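Local coordinates for protein-glutamine gamma-glutamyltransferase (Pseudomonas aeruginosa PAO1, PDB 6G49) that has transglutaminase activity in vitro, joining protein glutamine and lysine side chains, and is critical for the viability of the bacterium, perhaps through a role linked to the cell wall, at residues R108-M113 and R151-V156; L177-H182 and V253-G258. One frame throughout, in Å; residues are numbered along the deposited sequence.

In the fold
Contact 1 closes before contact 2 opens along the chain, and the two lie on opposite sides of its centre. Their centres are about 37 Å apart and their nearest atoms about 24 Å apart. Contact 1 pairs strands 107-113 and 152-158 within the six-strand antiparallel sheet. Contact 2 joins the loop between helices 170-175 and 185-197 to the C-terminal end of helix 243-256. That helix begins at Cys243, the nucleophile inferred by similarity. Strands 271-273 and 278-282, which follow contact 2, return to the sheet of contact 1. Both contacts lie away from the probable active-site residues. They belong to the periplasmic part of this membrane protein, which contains the transglutaminase activity.

Contact 1: residues R108-M113 and R151-V156; sequences RYDVIM and RLFYRV. With PO4 (phosphate ion), chain G.
Tyr154 and Val111 face each other in a hydrogen-bonded pair of the antiparallel ladder. Val111 N to Tyr154 O is 2.8 Å, and Tyr154 N to Val111 O is 2.9 Å. From Tyr154 CB, CG stands between the backbone N and the carbonyl carbon (chi1 58°), turning the ring in over Val111. CD1 passes near Val111 O. CE1 meets Val111 CG1 at 3.7 Å, CE2 its CB, and CZ both. Val111 CB lies over one ring face, offset toward the rim. At the tip, OH meets Val111 CG1 at 3.5 Å and is hydrogen-bonded to Phe122 O. Met113 SD approaches the same ring obliquely, a Met-aromatic contact.

Tyr109 likewise takes Val156 CB over a ring face, with the strands exchanged, but crosses it at a slant. On the opposite face, Asp110 OD2 lies 3.2 Å from Arg155 NH1. This salt bridge rests on charge alone: OD1 lies over the guanidinium face and OD2 well out of its plane. Arg151 NE donates at 2.6 Å to phosphate O3 at the guanidinium edge; the ion is probably from the crystallisation liquor.

Strand 55-61 flanks strand 107-113, and 127-129 flanks 152-158. Strand 120-124 meets the face that carries Tyr109, Met113 and Leu152.

Contact 2: residues L177-H182 and V253-G258; sequences LQLPMH and VLRAAG
Arg255 makes the direct hydrogen bond of this contact, from NH1 to Gln178 O at 2.7 Å. The bond is fairly straight, with 159° at the hydrogen. The carbonyl oxygen sits at the guanidinium edge, close to its plane, and NH1 comes in on a lone pair of that oxygen. The Arg255 chain is extended from CG to NE, which carries the charged group from the helix out to the loop backbone. Arg255 is buried, and its other nitrogens also have backbone acceptors. NE donates to Ala261 O and NH2 to Glu79 O. Three carbonyl groups therefore fix the rotation of the guanidinium.

The side chain of Gln178 crosses Arg255, with its amide nearly perpendicular to the guanidinium (88°). OE1 is 3.2 Å from Arg255 NH1, while NE2 donates a hydrogen bond to Phe81 O.

One water links the two backbones. It donates to Leu177 O and to Arg255 O, at 2.7 Å each.

The apolar contacts come from two leucines. Leu179 CD1 touches Ala256 CB at 3.7 Å. Its CG and CD1 also lie against Arg255 CB, and CD2 is near Arg255 CD, so the leucine packs on the aliphatic part of the arginine. Leu177 reaches the helix end through CD2, which is 3.5 Å from Gly258 C. Its side chain also touches Pro260.

Gly258 has positive phi (85°), and its N bonds back to Arg255 O at 3.0 Å. Arg255 O thus accepts both this bond and the water. The contact is at the C-terminal end of helix 243-256, away from the probable catalytic residues. That end is a Schellman C-cap, with the loop between helices 170-175 and 185-197 lying over it.

Contact 1: residues R108-M113 and R151-V156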
ATOM      1  N   ARG A 108     -16.219  -4.672 -11.661  1.00 24.43           N
ATOM      2  CA  ARG A 108     -15.719  -5.235 -12.904  1.00 24.47           C
ATOM      3  C   ARG A 108     -15.187  -4.113 -13.792  1.00 21.14           C
ATOM      4  O   ARG A 108     -15.792  -3.037 -13.964  1.00 24.16           O
ATOM      5  CB  ARG A 108     -16.820  -5.990 -13.658  1.00 25.16           C
ATOM      6  CG  ARG A 108     -17.318  -7.227 -12.927  1.00 33.47           C
ATOM      7  CD  ARG A 108     -18.249  -8.043 -13.837  1.00 45.29           C
ATOM      8  NE  ARG A 108     -18.555  -9.373 -13.310  1.00 63.63           N
ATOM      9  CZ  ARG A 108     -19.758  -9.774 -12.897  1.00 78.81           C
ATOM     10  NH1 ARG A 108     -20.809  -8.980 -13.033  1.00 92.45           N
ATOM     11  NH2 ARG A 108     -19.908 -10.970 -12.350  1.00 67.24           N
ATOM     12  N   TYR A 109     -13.969  -4.321 -14.305  1.00 22.57           N
ATOM     13  CA  TYR A 109     -13.328  -3.306 -15.058  1.00 21.77           C
ATOM     14  C   TYR A 109     -12.251  -3.912 -15.954  1.00 19.71           C
ATOM     15  O   TYR A 109     -11.760  -4.987 -15.694  1.00 22.90           O
ATOM     16  CB  TYR A 109     -12.770  -2.175 -14.168  1.00 21.89           C
ATOM     17  CG  TYR A 109     -11.884  -2.651 -13.020  1.00 23.10           C
ATOM     18  CD1 TYR A 109     -12.441  -3.103 -11.842  1.00 21.05           C
ATOM     19  CD2 TYR A 109     -10.483  -2.700 -13.133  1.00 21.61           C
ATOM     20  CE1 TYR A 109     -11.651  -3.583 -10.799  1.00 21.39           C
ATOM     21  CE2 TYR A 109      -9.687  -3.119 -12.069  1.00 20.65           C
ATOM     22  CZ  TYR A 109     -10.275  -3.585 -10.909  1.00 21.88           C
ATOM     23  OH  TYR A 109      -9.499  -4.015  -9.849  1.00 21.48           O
ATOM     24  N   ASP A 110     -11.869  -3.164 -16.990  1.00 20.15           N
ATOM     25  CA  ASP A 110     -10.805  -3.561 -17.848  1.00 21.27           C
ATOM     26  C   ASP A 110      -9.626  -2.586 -17.676  1.00 19.73           C
ATOM     27  O   ASP A 110      -9.817  -1.401 -17.431  1.00 21.52           O
ATOM     28  CB  ASP A 110     -11.261  -3.511 -19.292  1.00 25.72           C
ATOM     29  CG  ASP A 110     -12.384  -4.486 -19.591  1.00 28.60           C
ATOM     30  OD1 ASP A 110     -12.483  -5.512 -18.851  1.00 31.22           O
ATOM     31  OD2 ASP A 110     -13.067  -4.208 -20.595  1.00 37.21           O
ATOM     32  N   VAL A 111      -8.415  -3.125 -17.844  1.00 21.17           N
ATOM     33  CA  VAL A 111      -7.180  -2.348 -17.685  1.00 19.76           C
ATOM     34  C   VAL A 111      -6.337  -2.507 -18.943  1.00 20.94           C
ATOM     35  O   VAL A 111      -6.266  -3.599 -19.473  1.00 22.05           O
ATOM     36  CB  VAL A 111      -6.359  -2.827 -16.486  1.00 22.05           C
ATOM     37  CG1 VAL A 111      -5.085  -1.980 -16.330  1.00 19.87           C
ATOM     38  CG2 VAL A 111      -7.239  -2.797 -15.241  1.00 21.33           C
ATOM     39  N   ILE A 112      -5.739  -1.431 -19.393  1.00 20.33           N
ATOM     40  CA  ILE A 112      -4.579  -1.484 -20.338  1.00 21.69           C
ATOM     41  C   ILE A 112      -3.378  -0.876 -19.600  1.00 21.19           C
ATOM     42  O   ILE A 112      -3.406   0.292 -19.259  1.00 20.55           O
ATOM     43  CB  ILE A 112      -4.850  -0.837 -21.707  1.00 21.91           C
ATOM     44  CG1 ILE A 112      -3.647  -1.048 -22.633  1.00 23.43           C
ATOM     45  CG2 ILE A 112      -5.232   0.642 -21.638  1.00 20.58           C
ATOM     46  CD1 ILE A 112      -3.891  -0.615 -24.071  1.00 24.38           C
ATOM     47  N   MET A 113      -2.374  -1.721 -19.378  1.00 21.18           N
ATOM     48  CA  MET A 113      -1.163  -1.372 -18.649  1.00 23.08           C
ATOM     49  C   MET A 113      -0.075  -1.038 -19.666  1.00 21.58           C
ATOM     50  O   MET A 113       0.122  -1.742 -20.614  1.00 22.56           O
ATOM     51  CB  MET A 113      -0.719  -2.616 -17.866  1.00 28.59           C
ATOM     52  CG  MET A 113      -0.177  -2.366 -16.574  1.00 38.08           C
ATOM     53  SD  MET A 113       0.171  -4.018 -15.829  1.00 29.20           S
ATOM     54  CE  MET A 113       1.908  -3.672 -15.543  1.00 25.38           C
ATOM     55  N   ARG A 151       2.562  -3.411 -23.853  1.00 23.63           N
ATOM     56  CA  ARG A 151       1.188  -3.073 -23.422  1.00 23.18           C
ATOM     57  C   ARG A 151       0.382  -4.348 -23.235  1.00 25.33           C
ATOM     58  O   ARG A 151       0.456  -5.286 -24.026  1.00 24.84           O
ATOM     59  CB  ARG A 151       0.521  -2.125 -24.417  1.00 23.29           C
ATOM     60  CG  ARG A 151       1.116  -0.739 -24.473  1.00 27.23           C
ATOM     61  CD  ARG A 151       0.583   0.010 -25.696  1.00 34.98           C
ATOM     62  NE  ARG A 151       1.578   0.876 -26.286  1.00 52.62           N
ATOM     63  CZ  ARG A 151       2.388   0.514 -27.274  1.00 47.56           C
ATOM     64  NH1 ARG A 151       2.167  -0.591 -27.979  1.00 52.42           N
ATOM     65  NH2 ARG A 151       3.421   1.276 -27.540  1.00 53.40           N
ATOM     66  N   LEU A 152      -0.487  -4.368 -22.206  1.00 22.24           N
ATOM     67  CA  LEU A 152      -1.226  -5.497 -21.842  1.00 20.96           C
ATOM     68  C   LEU A 152      -2.659  -5.101 -21.475  1.00 24.01           C
ATOM     69  O   LEU A 152      -2.884  -4.297 -20.567  1.00 21.77           O
ATOM     70  CB  LEU A 152      -0.566  -6.195 -20.646  1.00 22.23           C
ATOM     71  CG  LEU A 152      -1.285  -7.432 -20.137  1.00 23.95           C
ATOM     72  CD1 LEU A 152      -1.241  -8.555 -21.169  1.00 28.80           C
ATOM     73  CD2 LEU A 152      -0.666  -7.903 -18.817  1.00 26.29           C
ATOM     74  N   PHE A 153      -3.637  -5.722 -22.164  1.00 23.71           N
ATOM     75  CA  PHE A 153      -5.062  -5.566 -21.784  1.00 22.61           C
ATOM     76  C   PHE A 153      -5.457  -6.746 -20.904  1.00 20.25           C
ATOM     77  O   PHE A 153      -5.140  -7.918 -21.169  1.00 23.37           O
ATOM     78  CB  PHE A 153      -5.902  -5.561 -23.074  1.00 22.76           C
ATOM     79  CG  PHE A 153      -7.371  -5.415 -22.827  1.00 22.48           C
ATOM     80  CD1 PHE A 153      -8.123  -6.519 -22.515  1.00 24.80           C
ATOM     81  CD2 PHE A 153      -7.977  -4.200 -23.009  1.00 29.02           C
ATOM     82  CE1 PHE A 153      -9.475  -6.392 -22.310  1.00 26.47           C
ATOM     83  CE2 PHE A 153      -9.354  -4.092 -22.861  1.00 29.95           C
ATOM     84  CZ  PHE A 153     -10.058  -5.178 -22.433  1.00 24.75           C
ATOM     85  N   TYR A 154      -6.206  -6.476 -19.832  1.00 21.42           N
ATOM     86  CA  TYR A 154      -6.714  -7.534 -19.011  1.00 20.65           C
ATOM     87  C   TYR A 154      -8.002  -7.103 -18.341  1.00 19.79           C
ATOM     88  O   TYR A 154      -8.289  -5.915 -18.201  1.00 22.59           O
ATOM     89  CB  TYR A 154      -5.693  -8.032 -17.974  1.00 22.83           C
ATOM     90  CG  TYR A 154      -5.156  -7.020 -16.998  1.00 20.42           C
ATOM     91  CD1 TYR A 154      -4.052  -6.273 -17.314  1.00 22.15           C
ATOM     92  CD2 TYR A 154      -5.669  -6.910 -15.706  1.00 21.11           C
ATOM     93  CE1 TYR A 154      -3.553  -5.330 -16.423  1.00 23.40           C
ATOM     94  CE2 TYR A 154      -5.145  -6.006 -14.791  1.00 21.09           C
ATOM     95  CZ  TYR A 154      -4.051  -5.237 -15.132  1.00 20.73           C
ATOM     96  OH  TYR A 154      -3.492  -4.305 -14.287  1.00 22.02           O
ATOM     97  N   ARG A 155      -8.800  -8.107 -18.000  1.00 19.99           N
ATOM     98  CA  ARG A 155     -10.108  -7.935 -17.391  1.00 21.22           C
ATOM     99  C   ARG A 155     -10.031  -8.344 -15.940  1.00 22.12           C
ATOM    100  O   ARG A 155      -9.400  -9.320 -15.613  1.00 24.01           O
ATOM    101  CB  ARG A 155     -11.148  -8.749 -18.158  1.00 27.01           C
ATOM    102  CG  ARG A 155     -11.075  -8.533 -19.661  1.00 35.48           C
ATOM    103  CD  ARG A 155     -12.246  -9.178 -20.380  1.00 43.95           C
ATOM    104  NE  ARG A 155     -13.484  -8.862 -19.694  1.00 54.93           N
ATOM    105  CZ  ARG A 155     -14.342  -7.930 -20.085  1.00 72.29           C
ATOM    106  NH1 ARG A 155     -14.116  -7.224 -21.186  1.00 70.91           N
ATOM    107  NH2 ARG A 155     -15.437  -7.712 -19.375  1.00 80.04           N
ATOM    108  N   VAL A 156     -10.693  -7.582 -15.086  1.00 21.14           N
ATOM    109  CA  VAL A 156     -10.612  -7.762 -13.628  1.00 22.29           C
ATOM    110  C   VAL A 156     -12.017  -7.785 -13.014  1.00 22.51           C
ATOM    111  O   VAL A 156     -12.855  -6.974 -13.400  1.00 23.11           O
ATOM    112  CB  VAL A 156      -9.792  -6.639 -12.977  1.00 21.90           C
ATOM    113  CG1 VAL A 156      -9.580  -6.895 -11.488  1.00 21.42           C
ATOM    114  CG2 VAL A 156      -8.457  -6.420 -13.717  1.00 21.72           C
TER
HETATM  115  P   PO4 G 506       0.089   4.250 -25.726  1.00 88.24           P
HETATM  116  O1  PO4 G 506      -0.489   4.667 -24.400  1.00 78.59           O
HETATM  117  O2  PO4 G 506       0.600   5.520 -26.389  1.00106.89           O
HETATM  118  O3  PO4 G 506       1.299   3.316 -25.553  1.00 59.76           O
HETATM  119  O4  PO4 G 506      -1.061   3.667 -26.568  1.00 76.05           O

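Contact 2: residues L177-H182 and V253-G258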
ATOM      1  N   LEU A 177       5.971  -9.622  11.555  1.00 18.46           N
ATOM      2  CA  LEU A 177       6.424  -9.027  12.800  1.00 18.05           C
ATOM      3  C   LEU A 177       7.923  -8.733  12.778  1.00 17.59           C
ATOM      4  O   LEU A 177       8.456  -8.317  13.833  1.00 21.34           O
ATOM      5  CB  LEU A 177       6.008  -9.980  13.927  1.00 18.24           C
ATOM      6  CG  LEU A 177       4.524  -9.969  14.243  1.00 17.22           C
ATOM      7  CD1 LEU A 177       4.143 -11.184  15.079  1.00 22.99           C
ATOM      8  CD2 LEU A 177       3.998  -8.694  14.901  1.00 22.12           C
ATOM      9  N   GLN A 178       8.575  -8.921  11.642  1.00 18.76           N
ATOM     10  CA  GLN A 178      10.002  -8.765  11.458  1.00 18.12           C
ATOM     11  C   GLN A 178      10.427  -7.307  11.579  1.00 20.43           C
ATOM     12  O   GLN A 178       9.854  -6.449  10.908  1.00 20.08           O
ATOM     13  CB  GLN A 178      10.452  -9.266  10.092  1.00 20.79           C
ATOM     14  CG  GLN A 178      11.917  -9.101   9.757  1.00 21.11           C
ATOM     15  CD  GLN A 178      12.213  -7.772   9.082  1.00 23.86           C
ATOM     16  OE1 GLN A 178      11.426  -7.351   8.210  1.00 21.42           O
ATOM     17  NE2 GLN A 178      13.334  -7.121   9.470  1.00 20.03           N
ATOM     18  N   LEU A 179      11.437  -7.027  12.392  1.00 21.35           N
ATOM     19  CA  LEU A 179      12.155  -5.746  12.397  1.00 20.97           C
ATOM     20  C   LEU A 179      13.627  -6.022  12.625  1.00 25.20           C
ATOM     21  O   LEU A 179      13.971  -7.026  13.274  1.00 24.66           O
ATOM     22  CB  LEU A 179      11.682  -4.805  13.499  1.00 21.40           C
ATOM     23  CG  LEU A 179      10.285  -4.252  13.316  1.00 23.52           C
ATOM     24  CD1 LEU A 179       9.828  -3.466  14.522  1.00 28.06           C
ATOM     25  CD2 LEU A 179      10.173  -3.411  12.073  1.00 24.47           C
ATOM     26  N   PRO A 180      14.517  -5.100  12.230  1.00 23.00           N
ATOM     27  CA  PRO A 180      15.908  -5.181  12.700  1.00 25.71           C
ATOM     28  C   PRO A 180      15.909  -5.079  14.218  1.00 25.04           C
ATOM     29  O   PRO A 180      15.118  -4.370  14.798  1.00 24.51           O
ATOM     30  CB  PRO A 180      16.628  -3.972  12.056  1.00 24.43           C
ATOM     31  CG  PRO A 180      15.670  -3.526  10.949  1.00 24.64           C
ATOM     32  CD  PRO A 180      14.274  -3.896  11.390  1.00 23.04           C
ATOM     33  N   MET A 181      16.897  -5.724  14.857  1.00 24.66           N
ATOM     34  CA  MET A 181      17.021  -5.622  16.274  1.00 25.07           C
ATOM     35  C   MET A 181      17.505  -4.218  16.671  1.00 26.89           C
ATOM     36  O   MET A 181      17.078  -3.718  17.678  1.00 29.69           O
ATOM     37  CB  MET A 181      18.038  -6.648  16.792  1.00 28.48           C
ATOM     38  CG  MET A 181      18.175  -6.581  18.277  1.00 37.57           C
ATOM     39  SD  MET A 181      19.345  -7.946  18.707  1.00 47.49           S
ATOM     40  CE  MET A 181      20.872  -7.322  18.029  1.00 51.16           C
ATOM     41  N   HIS A 182      18.366  -3.636  15.849  1.00 26.98           N
ATOM     42  CA  HIS A 182      19.013  -2.357  16.174  1.00 32.86           C
ATOM     43  C   HIS A 182      18.355  -1.237  15.367  1.00 28.46           C
ATOM     44  O   HIS A 182      17.786  -1.455  14.314  1.00 29.08           O
ATOM     45  CB  HIS A 182      20.515  -2.404  15.886  1.00 36.12           C
ATOM     46  CG  HIS A 182      21.225  -3.406  16.718  1.00 47.63           C
ATOM     47  ND1 HIS A 182      21.156  -3.387  18.110  1.00 54.30           N
ATOM     48  CD2 HIS A 182      21.982  -4.472  16.372  1.00 58.05           C
ATOM     49  CE1 HIS A 182      21.849  -4.401  18.586  1.00 62.16           C
ATOM     50  NE2 HIS A 182      22.369  -5.079  17.540  1.00 58.39           N
ATOM     51  N   VAL A 253       5.955   0.844  13.542  1.00 18.89           N
ATOM     52  CA  VAL A 253       5.433   0.997  14.899  1.00 20.65           C
ATOM     53  C   VAL A 253       4.454  -0.123  15.203  1.00 22.33           C
ATOM     54  O   VAL A 253       4.484  -0.704  16.294  1.00 21.37           O
ATOM     55  CB  VAL A 253       4.816   2.387  15.136  1.00 20.54           C
ATOM     56  CG1 VAL A 253       4.147   2.481  16.506  1.00 26.03           C
ATOM     57  CG2 VAL A 253       5.880   3.426  15.008  1.00 20.10           C
ATOM     58  N   LEU A 254       3.607  -0.514  14.227  1.00 17.68           N
ATOM     59  CA  LEU A 254       2.655  -1.625  14.452  1.00 19.30           C
ATOM     60  C   LEU A 254       3.410  -2.927  14.732  1.00 19.69           C
ATOM     61  O   LEU A 254       3.054  -3.650  15.705  1.00 19.68           O
ATOM     62  CB  LEU A 254       1.697  -1.770  13.267  1.00 18.27           C
ATOM     63  CG  LEU A 254       0.695  -0.640  13.050  1.00 19.97           C
ATOM     64  CD1 LEU A 254      -0.115  -0.911  11.809  1.00 19.62           C
ATOM     65  CD2 LEU A 254      -0.219  -0.405  14.242  1.00 25.02           C
ATOM     66  N   ARG A 255       4.433  -3.229  13.971  1.00 18.66           N
ATOM     67  CA  ARG A 255       5.159  -4.445  14.168  1.00 19.47           C
ATOM     68  C   ARG A 255       5.843  -4.407  15.532  1.00 21.97           C
ATOM     69  O   ARG A 255       5.891  -5.470  16.241  1.00 21.16           O
ATOM     70  CB  ARG A 255       6.258  -4.616  13.142  1.00 19.08           C
ATOM     71  CG  ARG A 255       5.736  -4.949  11.749  1.00 17.64           C
ATOM     72  CD  ARG A 255       6.851  -5.377  10.845  1.00 17.31           C
ATOM     73  NE  ARG A 255       6.333  -5.793   9.526  1.00 18.07           N
ATOM     74  CZ  ARG A 255       7.003  -6.362   8.564  1.00 17.36           C
ATOM     75  NH1 ARG A 255       8.314  -6.577   8.642  1.00 19.05           N
ATOM     76  NH2 ARG A 255       6.314  -6.787   7.480  1.00 16.95           N
ATOM     77  N   ALA A 256       6.379  -3.248  15.908  1.00 19.19           N
ATOM     78  CA  ALA A 256       7.078  -3.124  17.212  1.00 20.88           C
ATOM     79  C   ALA A 256       6.082  -3.258  18.360  1.00 23.99           C
ATOM     80  O   ALA A 256       6.529  -3.621  19.488  1.00 24.93           O
ATOM     81  CB  ALA A 256       7.887  -1.868  17.287  1.00 22.08           C
ATOM     82  N   ALA A 257       4.806  -2.999  18.146  1.00 22.24           N
ATOM     83  CA  ALA A 257       3.745  -3.155  19.128  1.00 21.90           C
ATOM     84  C   ALA A 257       3.139  -4.573  19.093  1.00 23.18           C
ATOM     85  O   ALA A 257       2.145  -4.817  19.736  1.00 25.96           O
ATOM     86  CB  ALA A 257       2.641  -2.170  18.892  1.00 22.84           C
ATOM     87  N   GLY A 258       3.657  -5.462  18.251  1.00 20.21           N
ATOM     88  CA  GLY A 258       3.186  -6.842  18.165  1.00 23.14           C
ATOM     89  C   GLY A 258       1.989  -7.061  17.257  1.00 26.21           C
ATOM     90  O   GLY A 258       1.373  -8.087  17.347  1.00 23.66           O
TER
HETATM   91  O   HOH W   1       7.905  -7.335  16.262  1.00 34.99           O